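Local structure of uncharacterized protein (Deinococcus radiodurans, 3M33) at residues P24-L29 / W176-M181; P61-F66 / A88-A93; G120-I125 / F138-P143; L145-V150 / E209-L214; L170-T175 / E198-G203. The protein is of unknown function but has the fold of a class I methyltransferase and may transfer methyl groups. One frame throughout, in Å; residues are numbered along the deposited sequence.

Contact 1. Residues P24-L29 / W176-M181; sequences PWARVL and WEDWQM. With SO4 (sulfate ion), chain I.
Asp178 and Ala26 form the one hydrogen bond across this contact: Ala26 N donates to Asp178 OD1 at 3.1 Å, approaching from above the carboxylate plane. The same oxygen lies 3.2 Å from Ala26 CB, while OD2 is taken by Thr175 OG1, so both carboxylate oxygens are occupied and rotation is restricted. Packing is close here. Trp25 CB rests 3.6 Å from Asp178 O, and Met181, deposited as selenomethionine, has its chain extended through chi1 (-170°) and chi2 (179°), which carries SE to 3.4 Å from Pro24 O. The other side is looser: Pro24 and Ala26 lie at the exposed border, and Arg27, which does not touch the helix segment, bonds Trp25 O through NH1 (2.8 Å) and O2 of a sulfate, probably from the crystallisation liquor, through NE (2.9 Å). The indole of Trp25 leads away to strand 204-216, where Tyr206 OH takes its NE1, while Phe185 of helix 176-186 meets it edge-to-face. The lead-in to edge strand 28-29 is thereby laid against the first turns of helix 176-186.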
# COMPACT_ATOMS: atom_id res chain seq x y z
N PRO A 24 -11.13 -1.20 7.09
CA PRO A 24 -11.64 -0.53 8.31
C PRO A 24 -12.40 -1.43 9.29
O PRO A 24 -12.60 -1.04 10.44
CB PRO A 24 -12.63 0.51 7.77
CG PRO A 24 -12.46 0.53 6.30
CD PRO A 24 -11.85 -0.78 5.89
N TRP A 25 -12.83 -2.59 8.83
CA TRP A 25 -13.64 -3.47 9.66
C TRP A 25 -12.77 -4.43 10.48
O TRP A 25 -11.62 -4.68 10.13
CB TRP A 25 -14.62 -4.25 8.78
CG TRP A 25 -13.97 -5.16 7.75
CD1 TRP A 25 -13.68 -6.48 7.91
CD2 TRP A 25 -13.57 -4.83 6.41
NE1 TRP A 25 -13.12 -6.99 6.76
CE2 TRP A 25 -13.03 -6.00 5.83
CE3 TRP A 25 -13.61 -3.65 5.64
CZ2 TRP A 25 -12.54 -6.03 4.52
CZ3 TRP A 25 -13.12 -3.68 4.34
CH2 TRP A 25 -12.59 -4.86 3.79
N ALA A 26 -13.31 -4.93 11.58
CA ALA A 26 -12.66 -5.96 12.36
C ALA A 26 -12.66 -7.27 11.57
O ALA A 26 -13.66 -7.61 10.94
CB ALA A 26 -13.36 -6.15 13.68
N ARG A 27 -11.54 -7.99 11.61
CA ARG A 27 -11.41 -9.25 10.87
C ARG A 27 -10.37 -10.13 11.53
O ARG A 27 -9.39 -9.62 12.09
CB ARG A 27 -10.99 -8.97 9.43
CG ARG A 27 -9.64 -8.23 9.33
CD ARG A 27 -9.73 -7.00 8.44
NE ARG A 27 -8.44 -6.35 8.30
CZ ARG A 27 -8.01 -5.34 9.05
NH1 ARG A 27 -8.80 -4.83 10.00
NH2 ARG A 27 -6.80 -4.83 8.85
N VAL A 28 -10.58 -11.45 11.48
CA VAL A 28 -9.59 -12.43 11.93
C VAL A 28 -9.14 -13.28 10.74
O VAL A 28 -9.97 -13.85 10.02
CB VAL A 28 -10.18 -13.38 13.00
CG1 VAL A 28 -9.17 -14.47 13.37
CG2 VAL A 28 -10.63 -12.61 14.23
N LEU A 29 -7.84 -13.38 10.52
CA LEU A 29 -7.31 -14.20 9.44
C LEU A 29 -7.31 -15.67 9.84
O LEU A 29 -6.87 -16.00 10.95
CB LEU A 29 -5.87 -13.77 9.10
CG LEU A 29 -5.70 -12.33 8.60
CD1 LEU A 29 -4.24 -11.88 8.69
CD2 LEU A 29 -6.22 -12.22 7.19
N TRP A 176 -22.08 -8.72 12.48
CA TRP A 176 -22.91 -8.10 11.46
C TRP A 176 -22.44 -6.68 11.17
O TRP A 176 -22.35 -6.27 10.01
CB TRP A 176 -24.38 -8.09 11.92
CG TRP A 176 -25.26 -7.14 11.15
CD1 TRP A 176 -25.90 -6.04 11.64
CD2 TRP A 176 -25.59 -7.20 9.75
NE1 TRP A 176 -26.61 -5.41 10.64
CE2 TRP A 176 -26.44 -6.11 9.47
CE3 TRP A 176 -25.25 -8.07 8.71
CZ2 TRP A 176 -26.94 -5.86 8.19
CZ3 TRP A 176 -25.76 -7.83 7.45
CH2 TRP A 176 -26.59 -6.73 7.20
N GLU A 177 -22.13 -5.92 12.22
CA GLU A 177 -21.65 -4.55 12.03
C GLU A 177 -20.39 -4.53 11.17
O GLU A 177 -20.23 -3.68 10.28
CB GLU A 177 -21.37 -3.89 13.38
CG GLU A 177 -22.61 -3.53 14.17
CD GLU A 177 -23.36 -4.76 14.66
OE1 GLU A 177 -22.70 -5.75 15.05
OE2 GLU A 177 -24.60 -4.72 14.64
N ASP A 178 -19.49 -5.48 11.44
CA ASP A 178 -18.26 -5.57 10.67
C ASP A 178 -18.54 -5.97 9.22
O ASP A 178 -17.93 -5.44 8.29
CB ASP A 178 -17.31 -6.57 11.33
CG ASP A 178 -16.78 -6.07 12.65
OD1 ASP A 178 -16.17 -4.97 12.65
OD2 ASP A 178 -16.96 -6.76 13.67
N TRP A 179 -19.48 -6.89 9.03
CA TRP A 179 -19.86 -7.30 7.68
C TRP A 179 -20.41 -6.13 6.90
O TRP A 179 -20.08 -5.96 5.72
CB TRP A 179 -20.89 -8.43 7.72
CG TRP A 179 -21.16 -9.01 6.37
CD1 TRP A 179 -22.36 -9.04 5.72
CD2 TRP A 179 -20.21 -9.62 5.48
NE1 TRP A 179 -22.22 -9.65 4.50
CE2 TRP A 179 -20.91 -10.01 4.33
CE3 TRP A 179 -18.84 -9.88 5.57
CZ2 TRP A 179 -20.28 -10.65 3.26
CZ3 TRP A 179 -18.22 -10.51 4.51
CH2 TRP A 179 -18.94 -10.90 3.37
N GLN A 180 -21.24 -5.32 7.56
CA GLN A 180 -21.85 -4.12 6.97
C GLN A 180 -20.81 -3.12 6.56
O GLN A 180 -20.88 -2.55 5.47
CB GLN A 180 -22.72 -3.39 8.00
CG GLN A 180 -24.04 -4.01 8.35
CD GLN A 180 -24.89 -3.06 9.17
OE1 GLN A 180 -26.09 -3.26 9.32
NE2 GLN A 180 -24.27 -2.00 9.69
N MSE A 181 -19.86 -2.88 7.46
CA MSE A 181 -18.79 -1.92 7.20
C MSE A 181 -17.94 -2.35 6.00
O MSE A 181 -17.56 -1.52 5.19
CB MSE A 181 -17.92 -1.75 8.45
CG MSE A 181 -16.94 -0.60 8.34
SE MSE A 181 -15.91 -0.42 9.97
CE MSE A 181 -17.37 -0.62 11.27
S SO4 I . -5.80 -7.92 6.78
O1 SO4 I . -4.49 -7.36 7.11
O2 SO4 I . -6.65 -6.91 6.15
O3 SO4 I . -5.62 -9.05 5.88
O4 SO4 I . -6.46 -8.36 8.01

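Contact 2. Residues P61-F66 / A88-A93; sequences PDAARF and ANAPHA
The helix after what looks like the glycine-rich turn of a Rossmann-type fold, 61-66, packs through Ala63 and Ala64 on Ala90 and His92, at the end of helix 80-89 and the turn after it. Four alanine methyls make the apolar part: Ala63 CB touches Ala90 CB at 3.7 Å and Ala93 CB at 4.0 Å, and Ala64 CB lies 4.2 Å from Ala90 CB. Such small side chains let the backbones approach, Ala64 CA lying 4.5 Å from Ala90 CA. In a class I methyltransferase fold, whose strand order this chain matches, this helix joins the first two strands of the parallel part of the sheet, here 51-55 and 72-77, and Ala63 touches Trp73. From the turn, His92 NE2 donates to Ala63 O at 2.7 Å (158°), the oxygen in the ring plane but the donor above the carbonyl plane. CG set between the backbone N and the carbonyl carbon (chi1 52°) puts the ring there. Asn89 approaches Ala64 CB too, its ND2 bonding His59 O.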
# COMPACT_ATOMS: atom_id res chain seq x y z
N PRO A 61 4.32 4.36 8.48
CA PRO A 61 4.66 3.08 9.12
C PRO A 61 5.81 2.38 8.40
O PRO A 61 6.67 1.79 9.06
CB PRO A 61 3.37 2.25 9.00
CG PRO A 61 2.57 2.90 7.83
CD PRO A 61 2.94 4.39 7.95
N ASP A 62 5.83 2.41 7.07
CA ASP A 62 6.90 1.72 6.37
C ASP A 62 8.20 2.53 6.39
O ASP A 62 9.29 1.96 6.48
CB ASP A 62 6.50 1.35 4.93
CG ASP A 62 5.61 0.12 4.88
OD1 ASP A 62 5.86 -0.84 5.65
OD2 ASP A 62 4.66 0.10 4.07
N ALA A 63 8.09 3.85 6.31
CA ALA A 63 9.27 4.68 6.46
C ALA A 63 9.97 4.35 7.78
O ALA A 63 11.18 4.21 7.83
CB ALA A 63 8.89 6.18 6.39
N ALA A 64 9.19 4.20 8.84
CA ALA A 64 9.77 3.99 10.16
C ALA A 64 10.35 2.60 10.25
O ALA A 64 11.41 2.39 10.80
CB ALA A 64 8.71 4.17 11.24
N ARG A 65 9.63 1.64 9.71
CA ARG A 65 10.02 0.26 9.86
C ARG A 65 11.15 -0.22 8.91
O ARG A 65 12.01 -1.01 9.31
CB ARG A 65 8.75 -0.57 9.70
CG ARG A 65 8.92 -2.03 9.64
CD ARG A 65 7.55 -2.67 9.52
NE ARG A 65 7.71 -4.05 9.10
CZ ARG A 65 6.79 -4.73 8.44
NH1 ARG A 65 5.63 -4.17 8.13
NH2 ARG A 65 7.03 -5.99 8.11
N PHE A 66 11.14 0.25 7.66
CA PHE A 66 12.12 -0.22 6.66
C PHE A 66 13.12 0.87 6.30
O PHE A 66 14.21 0.58 5.81
CB PHE A 66 11.43 -0.64 5.36
CG PHE A 66 10.59 -1.86 5.49
CD1 PHE A 66 11.16 -3.12 5.39
CD2 PHE A 66 9.23 -1.76 5.70
CE1 PHE A 66 10.38 -4.27 5.49
CE2 PHE A 66 8.43 -2.91 5.82
CZ PHE A 66 9.01 -4.16 5.71
N ALA A 88 7.56 12.71 12.42
CA ALA A 88 7.84 12.25 13.78
C ALA A 88 8.07 10.73 13.89
O ALA A 88 8.94 10.27 14.63
CB ALA A 88 6.72 12.68 14.72
N ASN A 89 7.29 9.96 13.14
CA ASN A 89 7.39 8.51 13.15
C ASN A 89 8.73 8.07 12.56
O ASN A 89 9.35 7.11 13.02
CB ASN A 89 6.21 7.89 12.38
CG ASN A 89 5.93 6.45 12.76
OD1 ASN A 89 6.46 5.92 13.73
ND2 ASN A 89 5.07 5.80 11.98
N ALA A 90 9.20 8.80 11.55
CA ALA A 90 10.44 8.43 10.87
C ALA A 90 11.36 9.62 10.61
O ALA A 90 11.34 10.20 9.53
CB ALA A 90 10.12 7.70 9.55
N PRO A 91 12.19 9.97 11.61
CA PRO A 91 13.08 11.14 11.57
C PRO A 91 14.10 11.07 10.43
O PRO A 91 14.54 12.09 9.91
CB PRO A 91 13.83 11.08 12.91
CG PRO A 91 12.99 10.21 13.78
CD PRO A 91 12.31 9.22 12.87
N HIS A 92 14.50 9.86 10.07
CA HIS A 92 15.44 9.66 8.98
C HIS A 92 14.81 9.93 7.62
O HIS A 92 15.53 10.17 6.66
CB HIS A 92 15.97 8.23 9.01
CG HIS A 92 14.88 7.22 9.03
ND1 HIS A 92 14.28 6.80 10.20
CD2 HIS A 92 14.22 6.59 8.03
CE1 HIS A 92 13.33 5.93 9.92
NE2 HIS A 92 13.27 5.78 8.61
N ALA A 93 13.49 9.87 7.52
CA ALA A 93 12.83 9.96 6.21
C ALA A 93 12.73 11.39 5.71
O ALA A 93 12.66 12.33 6.50
CB ALA A 93 11.44 9.27 6.24

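Contact 3. Residues G120-I125 / F138-P143; sequences GPTSVI and FLYVGP. With SO4 (sulfate ion), chain G.
The CA atoms come nearest at Gly120 and Gly142 (7.7 Å) and at Ile125 and Phe138 (8.0 Å), so the loop 120-125 and the segment 138-143, a strand as far as Gly142, run in broadly opposite directions with side chains between them and no direct hydrogen bond. The loop belongs to the connection, through helix 128-131, from strand 112-118 to its parallel neighbour 136-142, and packs on the face of the latter. Phe138, its CG anti to the backbone N (chi1 167°), and Tyr140, alternate residues of the strand, both point at the loop. Ile125 CG1 lies over one face of the Phe138 ring, 3.9 Å from its centroid and 29° off the normal, a CH-pi contact, the side chains crossing at about a right angle. Val124 CG1 comes obliquely to Phe138 CE1 at 4.0 Å. Replacing Phe138 by an alanine would probably open a gap beneath Ile125 CG1 and leave Val124 CG1 without this aromatic neighbour. Thr122 CG2 touches Tyr140 CE1 at 3.6 Å, and Gly120 O lies at the edge of the same ring. A water bonds Gly120 O at 2.8 Å and also the Tyr140 hydroxyl. A sulfate, probably a crystallisation additive, takes Thr122 N (2.7 Å to O1) and Ser123 N (2.9 Å to O3). Helix 149-156 closes the same cluster, with Val150 on Thr122 and Tyr140, while strand 136-142 lies between strands 112-118 and 204-216.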
# COMPACT_ATOMS: atom_id res chain seq x y z
N GLY A 120 -0.89 1.90 -2.38
CA GLY A 120 -0.87 3.34 -2.59
C GLY A 120 -1.16 3.67 -4.03
O GLY A 120 -1.75 2.87 -4.75
N PRO A 121 -0.75 4.88 -4.47
CA PRO A 121 -0.96 5.34 -5.85
C PRO A 121 -0.33 4.40 -6.86
O PRO A 121 0.72 3.81 -6.58
CB PRO A 121 -0.23 6.70 -5.87
CG PRO A 121 -0.27 7.17 -4.45
CD PRO A 121 -0.11 5.90 -3.62
N THR A 122 -0.97 4.24 -8.01
CA THR A 122 -0.38 3.45 -9.09
C THR A 122 -0.04 4.35 -10.26
O THR A 122 0.62 3.92 -11.21
CB THR A 122 -1.30 2.31 -9.59
OG1 THR A 122 -2.43 2.86 -10.28
CG2 THR A 122 -1.78 1.44 -8.43
N SER A 123 -0.49 5.60 -10.20
CA SER A 123 -0.15 6.56 -11.26
C SER A 123 1.34 6.86 -11.24
O SER A 123 1.89 7.29 -12.24
CB SER A 123 -0.95 7.86 -11.14
OG SER A 123 -0.53 8.59 -10.00
N VAL A 124 1.99 6.61 -10.10
CA VAL A 124 3.42 6.88 -10.01
C VAL A 124 4.18 6.05 -11.05
O VAL A 124 5.28 6.41 -11.45
CB VAL A 124 3.98 6.59 -8.60
CG1 VAL A 124 3.83 5.11 -8.25
CG2 VAL A 124 5.43 6.98 -8.54
N ILE A 125 3.59 4.95 -11.49
CA ILE A 125 4.21 4.08 -12.49
C ILE A 125 4.53 4.88 -13.75
O ILE A 125 5.58 4.71 -14.35
CB ILE A 125 3.30 2.87 -12.83
CG1 ILE A 125 3.24 1.90 -11.64
CG2 ILE A 125 3.82 2.12 -14.07
CD1 ILE A 125 2.18 0.82 -11.78
N PHE A 138 10.46 -1.44 -9.14
CA PHE A 138 9.21 -0.87 -8.64
C PHE A 138 8.51 -2.00 -7.89
O PHE A 138 8.34 -3.08 -8.43
CB PHE A 138 8.32 -0.43 -9.82
CG PHE A 138 6.90 -0.11 -9.42
CD1 PHE A 138 6.60 1.08 -8.76
CD2 PHE A 138 5.87 -0.99 -9.70
CE1 PHE A 138 5.28 1.37 -8.38
CE2 PHE A 138 4.56 -0.71 -9.32
CZ PHE A 138 4.26 0.48 -8.65
N LEU A 139 8.11 -1.75 -6.65
CA LEU A 139 7.49 -2.78 -5.84
C LEU A 139 6.11 -2.32 -5.36
O LEU A 139 5.97 -1.24 -4.77
CB LEU A 139 8.39 -3.13 -4.65
CG LEU A 139 7.80 -4.10 -3.62
CD1 LEU A 139 7.55 -5.45 -4.28
CD2 LEU A 139 8.71 -4.25 -2.42
N TYR A 140 5.09 -3.15 -5.58
CA TYR A 140 3.70 -2.78 -5.26
C TYR A 140 2.91 -3.96 -4.68
O TYR A 140 3.10 -5.10 -5.09
CB TYR A 140 3.01 -2.27 -6.52
CG TYR A 140 1.50 -2.06 -6.40
CD1 TYR A 140 0.98 -0.87 -5.89
CD2 TYR A 140 0.60 -3.03 -6.83
CE1 TYR A 140 -0.39 -0.66 -5.79
CE2 TYR A 140 -0.78 -2.83 -6.74
CZ TYR A 140 -1.27 -1.64 -6.21
OH TYR A 140 -2.62 -1.42 -6.09
N VAL A 141 2.02 -3.67 -3.73
CA VAL A 141 1.00 -4.64 -3.37
C VAL A 141 -0.37 -3.96 -3.37
O VAL A 141 -0.53 -2.87 -2.81
CB VAL A 141 1.27 -5.38 -2.03
CG1 VAL A 141 1.26 -4.42 -0.85
CG2 VAL A 141 0.20 -6.48 -1.81
N GLY A 142 -1.34 -4.58 -4.03
CA GLY A 142 -2.66 -3.96 -4.19
C GLY A 142 -3.65 -4.68 -3.31
O GLY A 142 -3.41 -5.82 -2.95
N PRO A 143 -4.77 -4.03 -2.97
CA PRO A 143 -5.68 -4.58 -1.97
C PRO A 143 -6.71 -5.55 -2.56
O PRO A 143 -7.71 -5.83 -1.90
CB PRO A 143 -6.37 -3.34 -1.42
CG PRO A 143 -6.43 -2.41 -2.61
CD PRO A 143 -5.23 -2.73 -3.48
S SO4 G . -3.28 6.79 -8.51
O1 SO4 G . -3.28 5.35 -8.72
O2 SO4 G . -4.05 7.12 -7.32
O3 SO4 G . -1.92 7.29 -8.31
O4 SO4 G . -3.87 7.44 -9.68
O HOH W 1 -3.32 0.52 -4.67

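Contact 4. Residues L145-V150 / E209-L214; sequences LNVPEV and ERHLVL. With SO4 (sulfate ion), chain I.
His211 ND1 accepts a nearly straight hydrogen bond from Val147 N (2.9 Å, 169°), though the donor is tilted 27° from the ring plane. Strand 204-216, which carries His211, is the antiparallel strand set between two others, as in class I methyltransferases, and the segment 145-150 leads from its neighbour, strand 136-142, into helix 149-156. The ring is fixed from several sides: NE2 bonds Glu164 OE2, His166 stacks on it, and Asn146 OD1 lies 3.3 Å from CE1, amide and ring side by side with planes 46° apart. His211 CB meets Leu145 O at 3.4 Å. At the start of segment 209-214, Glu209 OE1 lies 3.4 Å from Leu145 CB and is linked to Leu145 N by a water, while OE2 bonds Ser168 OG. Arg210 NE forms a salt bridge to Glu35, and NH2 one to Glu208 and a weak bond to sulfate O2, the same ion that Arg27 holds. At the buried end Val150 and Val213 meet tip to tip, with Val150 CG1 3.9 Å from Val213 CG2.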
# COMPACT_ATOMS: atom_id res chain seq x y z
N LEU A 145 -7.21 -9.13 -5.53
CA LEU A 145 -6.51 -10.26 -6.14
C LEU A 145 -5.77 -9.86 -7.40
O LEU A 145 -4.69 -10.39 -7.68
CB LEU A 145 -7.48 -11.40 -6.49
CG LEU A 145 -6.76 -12.67 -6.94
CD1 LEU A 145 -5.95 -13.27 -5.76
CD2 LEU A 145 -7.78 -13.69 -7.52
N ASN A 146 -6.35 -8.93 -8.16
CA ASN A 146 -5.72 -8.46 -9.40
C ASN A 146 -6.04 -6.99 -9.60
O ASN A 146 -7.20 -6.58 -9.53
CB ASN A 146 -6.20 -9.31 -10.60
CG ASN A 146 -5.49 -8.95 -11.90
OD1 ASN A 146 -4.26 -8.93 -11.98
ND2 ASN A 146 -6.27 -8.67 -12.95
N VAL A 147 -5.00 -6.19 -9.82
CA VAL A 147 -5.15 -4.76 -10.08
C VAL A 147 -4.63 -4.50 -11.50
O VAL A 147 -3.45 -4.21 -11.70
CB VAL A 147 -4.38 -3.90 -9.03
CG1 VAL A 147 -4.59 -2.42 -9.30
CG2 VAL A 147 -4.84 -4.25 -7.62
N PRO A 148 -5.52 -4.62 -12.50
CA PRO A 148 -5.14 -4.61 -13.92
C PRO A 148 -4.27 -3.43 -14.35
O PRO A 148 -3.39 -3.61 -15.18
CB PRO A 148 -6.49 -4.54 -14.65
CG PRO A 148 -7.48 -5.05 -13.70
CD PRO A 148 -6.96 -4.79 -12.30
N GLU A 149 -4.53 -2.24 -13.80
CA GLU A 149 -3.82 -1.03 -14.21
C GLU A 149 -2.32 -1.10 -13.99
O GLU A 149 -1.56 -0.41 -14.67
CB GLU A 149 -4.33 0.20 -13.47
CG GLU A 149 -5.81 0.20 -13.25
CD GLU A 149 -6.15 -0.33 -11.89
OE1 GLU A 149 -5.80 0.36 -10.90
OE2 GLU A 149 -6.75 -1.43 -11.82
N VAL A 150 -1.88 -1.91 -13.03
CA VAL A 150 -0.46 -1.93 -12.69
C VAL A 150 0.36 -2.54 -13.83
O VAL A 150 1.26 -1.89 -14.37
CB VAL A 150 -0.19 -2.62 -11.33
CG1 VAL A 150 1.28 -3.04 -11.19
CG2 VAL A 150 -0.62 -1.68 -10.19
N GLU A 209 -7.56 -10.61 -0.25
CA GLU A 209 -6.75 -10.91 -1.42
C GLU A 209 -5.78 -9.79 -1.76
O GLU A 209 -6.07 -8.62 -1.55
CB GLU A 209 -7.66 -11.26 -2.61
CG GLU A 209 -8.74 -12.25 -2.22
CD GLU A 209 -9.47 -12.87 -3.41
OE1 GLU A 209 -9.93 -12.12 -4.29
OE2 GLU A 209 -9.57 -14.11 -3.45
N ARG A 210 -4.61 -10.15 -2.29
CA ARG A 210 -3.60 -9.15 -2.62
C ARG A 210 -2.93 -9.48 -3.95
O ARG A 210 -2.84 -10.64 -4.34
CB ARG A 210 -2.53 -9.08 -1.53
CG ARG A 210 -3.07 -8.80 -0.14
CD ARG A 210 -3.45 -7.31 0.08
NE ARG A 210 -3.79 -7.09 1.49
CZ ARG A 210 -4.98 -7.36 2.01
NH1 ARG A 210 -5.94 -7.84 1.22
NH2 ARG A 210 -5.22 -7.16 3.30
N HIS A 211 -2.46 -8.45 -4.64
CA HIS A 211 -1.75 -8.61 -5.91
C HIS A 211 -0.37 -7.98 -5.75
O HIS A 211 -0.25 -6.77 -5.70
CB HIS A 211 -2.52 -7.86 -7.01
CG HIS A 211 -1.93 -8.00 -8.38
ND1 HIS A 211 -2.33 -7.22 -9.44
CD2 HIS A 211 -1.00 -8.85 -8.87
CE1 HIS A 211 -1.67 -7.57 -10.52
NE2 HIS A 211 -0.85 -8.56 -10.21
N LEU A 212 0.67 -8.81 -5.69
CA LEU A 212 2.03 -8.29 -5.54
C LEU A 212 2.73 -8.21 -6.88
O LEU A 212 2.64 -9.15 -7.67
CB LEU A 212 2.87 -9.20 -4.64
CG LEU A 212 2.68 -9.25 -3.13
CD1 LEU A 212 1.28 -9.73 -2.76
CD2 LEU A 212 3.73 -10.18 -2.52
N VAL A 213 3.44 -7.11 -7.12
CA VAL A 213 4.13 -6.93 -8.38
C VAL A 213 5.51 -6.34 -8.12
O VAL A 213 5.64 -5.30 -7.47
CB VAL A 213 3.33 -5.98 -9.34
CG1 VAL A 213 4.13 -5.67 -10.59
CG2 VAL A 213 2.00 -6.60 -9.72
N LEU A 214 6.54 -7.01 -8.62
CA LEU A 214 7.88 -6.44 -8.64
C LEU A 214 8.26 -6.29 -10.10
O LEU A 214 8.14 -7.24 -10.88
CB LEU A 214 8.86 -7.39 -7.93
CG LEU A 214 10.33 -6.98 -7.90
CD1 LEU A 214 10.48 -5.70 -7.10
CD2 LEU A 214 11.19 -8.07 -7.27
S SO4 I . -5.80 -7.92 6.78
O1 SO4 I . -4.49 -7.36 7.11
O2 SO4 I . -6.65 -6.91 6.15
O3 SO4 I . -5.62 -9.05 5.88
O4 SO4 I . -6.46 -8.36 8.01
O HOH W 2 -10.15 -9.66 -4.76

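Contact 5. Residues L170-T175 / E198-G203; sequences LAHAPT and EATVRG
Arg202 runs across the ring of His172. Its CB sits over the centre of one face, 3.7 Å from the centroid and 12° off the normal, a CH-pi contact. CG carries the chain on, and with a bend at chi3 (-73°) CD and NE both lie over the outer part of the imidazole. The guanidinium comes last, oblique to the imidazole with planes 44° apart. The backbone of Arg202 joins in too, as Arg202 O lies 3.4 Å from His172 CB. With an alanine in place of His172 the flat surface under Arg202 CB and CD is lost, and the arginine chain would probably be freer to turn. Beside it Gly203 CA makes a CA-H...O contact with Ala173 O at 3.4 Å, a place where any side chain would run into that carbonyl. This loop between helix 192-198 and strand 204-216 thus packs on the end of strand 160-173, where His172 pairs with Val28 and Ala173 with Met204, while Ala173 also touches Asp178 and Trp179 of helix 176-186.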
# COMPACT_ATOMS: atom_id res chain seq x y z
N LEU A 170 -8.40 -16.87 3.66
CA LEU A 170 -9.71 -16.88 4.30
C LEU A 170 -9.68 -15.97 5.53
O LEU A 170 -8.77 -16.05 6.35
CB LEU A 170 -10.08 -18.30 4.73
CG LEU A 170 -11.42 -18.49 5.44
CD1 LEU A 170 -12.56 -18.11 4.50
CD2 LEU A 170 -11.61 -19.91 5.95
N ALA A 171 -10.68 -15.09 5.65
CA ALA A 171 -10.85 -14.32 6.87
C ALA A 171 -12.32 -14.33 7.27
O ALA A 171 -13.18 -14.75 6.49
CB ALA A 171 -10.38 -12.89 6.66
N HIS A 172 -12.62 -13.87 8.49
CA HIS A 172 -14.01 -13.69 8.92
C HIS A 172 -14.22 -12.29 9.48
O HIS A 172 -13.37 -11.76 10.20
CB HIS A 172 -14.39 -14.69 10.01
CG HIS A 172 -14.26 -16.12 9.58
ND1 HIS A 172 -15.34 -16.87 9.15
CD2 HIS A 172 -13.18 -16.93 9.51
CE1 HIS A 172 -14.93 -18.08 8.84
NE2 HIS A 172 -13.63 -18.15 9.05
N ALA A 173 -15.36 -11.69 9.13
CA ALA A 173 -15.84 -10.49 9.82
C ALA A 173 -16.65 -10.99 11.01
O ALA A 173 -17.66 -11.69 10.84
CB ALA A 173 -16.70 -9.67 8.90
N PRO A 174 -16.20 -10.66 12.24
CA PRO A 174 -16.75 -11.34 13.43
C PRO A 174 -18.20 -10.97 13.73
O PRO A 174 -18.89 -11.77 14.36
CB PRO A 174 -15.83 -10.88 14.57
CG PRO A 174 -14.61 -10.30 13.90
CD PRO A 174 -15.09 -9.76 12.57
N THR A 175 -18.66 -9.80 13.29
CA THR A 175 -20.04 -9.40 13.58
C THR A 175 -20.75 -8.76 12.39
O THR A 175 -20.11 -8.31 11.43
CB THR A 175 -20.10 -8.40 14.74
OG1 THR A 175 -19.56 -7.15 14.29
CG2 THR A 175 -19.30 -8.90 15.94
N GLU A 198 -25.51 -17.52 6.39
CA GLU A 198 -24.18 -18.00 6.07
C GLU A 198 -23.13 -17.75 7.16
O GLU A 198 -22.04 -18.33 7.13
CB GLU A 198 -23.72 -17.42 4.72
CG GLU A 198 -22.51 -18.11 4.10
CD GLU A 198 -22.22 -17.59 2.71
OE1 GLU A 198 -23.18 -17.18 2.01
OE2 GLU A 198 -21.04 -17.58 2.31
N ALA A 199 -23.46 -16.90 8.12
CA ALA A 199 -22.54 -16.59 9.21
C ALA A 199 -22.39 -17.79 10.13
O ALA A 199 -23.39 -18.41 10.49
CB ALA A 199 -23.04 -15.40 10.00
N THR A 200 -21.17 -18.11 10.51
CA THR A 200 -20.96 -19.15 11.51
C THR A 200 -20.63 -18.53 12.86
O THR A 200 -20.85 -17.33 13.07
CB THR A 200 -19.81 -20.09 11.10
OG1 THR A 200 -18.58 -19.36 11.11
CG2 THR A 200 -20.06 -20.65 9.71
N VAL A 201 -20.12 -19.33 13.78
CA VAL A 201 -19.70 -18.81 15.07
C VAL A 201 -18.53 -17.84 14.87
O VAL A 201 -18.39 -16.85 15.58
CB VAL A 201 -19.30 -19.96 16.03
CG1 VAL A 201 -18.32 -20.92 15.35
CG2 VAL A 201 -18.70 -19.39 17.30
N ARG A 202 -17.69 -18.14 13.89
CA ARG A 202 -16.57 -17.27 13.56
C ARG A 202 -17.05 -15.95 12.93
O ARG A 202 -16.30 -14.98 12.86
CB ARG A 202 -15.60 -18.01 12.64
CG ARG A 202 -14.92 -19.23 13.28
CD ARG A 202 -14.19 -20.09 12.24
NE ARG A 202 -15.13 -20.83 11.40
CZ ARG A 202 -15.32 -22.15 11.47
NH1 ARG A 202 -16.21 -22.74 10.67
NH2 ARG A 202 -14.63 -22.87 12.34
N GLY A 203 -18.30 -15.91 12.49
CA GLY A 203 -18.81 -14.74 11.79
C GLY A 203 -18.94 -15.00 10.30
O GLY A 203 -19.13 -16.14 9.88

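Contacts 1, 3, 4 and 5 all reach one mixed sheet, whose order of strands matches that of class I methyltransferases with an added edge strand, 28-29. Contacts 3 and 4, with centres about 9 Å apart, touch through neighbouring strands 136-142 and 204-216. Contacts 1 and 5 are also about 9 Å apart, and meet where strand 28-29 pairs with 160-173. Contact 2 lies on the far part of the fold, its centre about 35 Å from that of contact 5. Along the chain, contact 1 encloses contacts 2 and 3 and crosses contacts 4 and 5, and contact 5 is nested inside contact 4. Contact 1 thus brings an early segment onto the late strands and helices.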